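Local coordinates for HTH cro/C1-type domain-containing protein (Thermotoga maritima, PDB 2WUS) that is RodZ, a probable transmembrane protein whose helix-turn-helix domain, the part in this structure, binds the bacterial actin MreB, at residues E10-K15 with R60-L65. Residues are numbered along the deposited sequence; the frame is centred on the assembly and turned at random.
Sequences ETFRKK and RYSEFL
Tyr61, on helix 51-64, lays its ring over one face of Phe12 from helix 3-17. The two form an offset stack, with centroids 4.6 Å apart and planes inclined by 19°. The CD2 side of the tyrosine lies above the rim of the phenylalanine rather than its centre, with Tyr61 CD2 3.4 Å from Phe12 CD1. Phe12 CG is anti to its own carbonyl carbon (chi1 -82°), which carries the ring across to helix 51-64. At the far end of the tyrosine, OH is hydrogen-bonded to Glu41 OE1 of helix 34-42, so the phenol has an anchor beyond the stack.

One residue on, Ser62 meets the outer end of the same phenylalanine. Ser62 OG lies at the ring edge, near its plane, 3.2 Å from Phe12 CZ, while its hydrogen bond goes to the backbone O of Ile58, one turn back in its helix. This buried hydroxyl is thereby satisfied within its own helix.

Leu65, just past the helix end, closes the edge of Phe12 with CD1, which sits 3.9 Å from Phe12 CD1 and 3.7 Å from Phe12 O. Leu65 CB in turn packs 3.9 Å from Lys15 CD, and the bent lysine chain runs alongside the leucine, pointing the other way, to end in a salt bridge from NZ to Glu66.

Replacing Phe12 by an alanine is likely to leave a gap between the two helices and take the stacking partner from the Tyr61 ring. No hydrogen bond joins the two segments, so helices 3-17 and 51-64 of this helix-turn-helix domain are held together here by aromatic and aliphatic packing, with the polar ends of Tyr61, Ser62 and Lys15 engaged by residues beyond the interface.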
# COMPACT_ATOMS: atom_id res chain seq x y z
N GLU C 10 -13.62 -10.02 27.97
CA GLU C 10 -14.57 -10.84 28.70
C GLU C 10 -15.30 -11.77 27.74
O GLU C 10 -15.60 -12.90 28.09
CB GLU C 10 -15.58 -9.98 29.44
CG GLU C 10 -15.80 -10.36 30.88
CD GLU C 10 -16.74 -9.38 31.57
OE1 GLU C 10 -17.91 -9.25 31.14
OE2 GLU C 10 -16.31 -8.72 32.55
N THR C 11 -15.59 -11.29 26.54
CA THR C 11 -16.29 -12.13 25.58
C THR C 11 -15.35 -13.21 25.07
O THR C 11 -15.75 -14.36 24.89
CB THR C 11 -16.86 -11.32 24.40
OG1 THR C 11 -17.61 -10.21 24.90
CG2 THR C 11 -17.78 -12.19 23.55
N PHE C 12 -14.10 -12.81 24.83
CA PHE C 12 -13.06 -13.74 24.39
C PHE C 12 -12.86 -14.85 25.40
O PHE C 12 -12.94 -16.03 25.05
CB PHE C 12 -11.72 -13.02 24.21
CG PHE C 12 -11.57 -12.32 22.89
CD1 PHE C 12 -11.72 -13.01 21.70
CD2 PHE C 12 -11.26 -10.96 22.84
CE1 PHE C 12 -11.58 -12.37 20.49
CE2 PHE C 12 -11.12 -10.32 21.64
CZ PHE C 12 -11.28 -11.02 20.46
N ARG C 13 -12.59 -14.47 26.66
CA ARG C 13 -12.38 -15.46 27.71
C ARG C 13 -13.55 -16.41 27.72
O ARG C 13 -13.37 -17.62 27.61
CB ARG C 13 -12.22 -14.80 29.08
CG ARG C 13 -12.29 -15.76 30.28
CD ARG C 13 -11.66 -15.17 31.56
NE ARG C 13 -10.24 -15.51 31.69
CZ ARG C 13 -9.36 -14.88 32.47
NH1 ARG C 13 -8.09 -15.29 32.51
NH2 ARG C 13 -9.72 -13.83 33.21
N LYS C 14 -14.75 -15.84 27.80
CA LYS C 14 -15.98 -16.62 27.91
C LYS C 14 -16.18 -17.58 26.75
O LYS C 14 -16.66 -18.71 26.93
CB LYS C 14 -17.20 -15.71 28.06
CG LYS C 14 -18.53 -16.44 28.01
CD LYS C 14 -19.70 -15.48 28.17
CE LYS C 14 -21.04 -16.18 27.96
NZ LYS C 14 -22.17 -15.21 28.01
N LYS C 15 -15.80 -17.14 25.55
CA LYS C 15 -16.03 -17.93 24.35
C LYS C 15 -14.97 -19.01 24.19
O LYS C 15 -15.21 -20.05 23.57
CB LYS C 15 -16.04 -17.03 23.12
CG LYS C 15 -17.06 -17.44 22.08
CD LYS C 15 -16.66 -18.71 21.37
CE LYS C 15 -17.91 -19.51 21.02
NZ LYS C 15 -19.02 -18.66 20.52
N ARG C 60 -7.66 -12.13 14.55
CA ARG C 60 -7.23 -13.53 14.59
C ARG C 60 -7.85 -14.39 15.67
O ARG C 60 -8.25 -15.52 15.42
CB ARG C 60 -5.72 -13.57 14.74
CG ARG C 60 -5.04 -13.10 13.50
CD ARG C 60 -3.70 -13.74 13.39
NE ARG C 60 -2.69 -12.75 13.67
CZ ARG C 60 -1.56 -13.00 14.32
NH1 ARG C 60 -0.70 -12.03 14.52
NH2 ARG C 60 -1.32 -14.23 14.77
N TYR C 61 -7.87 -13.86 16.89
CA TYR C 61 -8.55 -14.51 18.01
C TYR C 61 -9.99 -14.74 17.63
O TYR C 61 -10.47 -15.86 17.67
CB TYR C 61 -8.51 -13.60 19.23
CG TYR C 61 -8.39 -14.33 20.54
CD1 TYR C 61 -8.23 -15.71 20.59
CD2 TYR C 61 -8.42 -13.63 21.74
CE1 TYR C 61 -8.11 -16.36 21.80
CE2 TYR C 61 -8.30 -14.26 22.95
CZ TYR C 61 -8.14 -15.63 22.98
OH TYR C 61 -8.02 -16.26 24.20
N SER C 62 -10.68 -13.67 17.26
CA SER C 62 -12.09 -13.75 16.91
C SER C 62 -12.39 -14.78 15.82
O SER C 62 -13.43 -15.42 15.86
CB SER C 62 -12.59 -12.39 16.45
OG SER C 62 -12.32 -11.42 17.44
N GLU C 63 -11.50 -14.91 14.85
CA GLU C 63 -11.68 -15.85 13.76
C GLU C 63 -11.46 -17.27 14.25
O GLU C 63 -12.10 -18.21 13.77
CB GLU C 63 -10.69 -15.56 12.63
CG GLU C 63 -11.01 -14.34 11.77
CD GLU C 63 -10.07 -14.21 10.57
OE1 GLU C 63 -10.02 -13.12 9.95
OE2 GLU C 63 -9.38 -15.20 10.24
N PHE C 64 -10.55 -17.42 15.21
CA PHE C 64 -10.25 -18.70 15.85
C PHE C 64 -11.41 -19.24 16.69
O PHE C 64 -11.69 -20.44 16.69
CB PHE C 64 -9.00 -18.58 16.71
CG PHE C 64 -8.77 -19.76 17.61
CD1 PHE C 64 -8.52 -21.02 17.08
CD2 PHE C 64 -8.78 -19.61 18.99
CE1 PHE C 64 -8.31 -22.10 17.90
CE2 PHE C 64 -8.57 -20.69 19.83
CZ PHE C 64 -8.34 -21.94 19.28
N LEU C 65 -12.06 -18.35 17.44
CA LEU C 65 -13.28 -18.66 18.17
C LEU C 65 -14.46 -18.37 17.24
O LEU C 65 -14.27 -17.94 16.11
CB LEU C 65 -13.36 -17.81 19.43
CG LEU C 65 -12.11 -17.85 20.32
CD1 LEU C 65 -12.21 -16.86 21.48
CD2 LEU C 65 -11.82 -19.24 20.84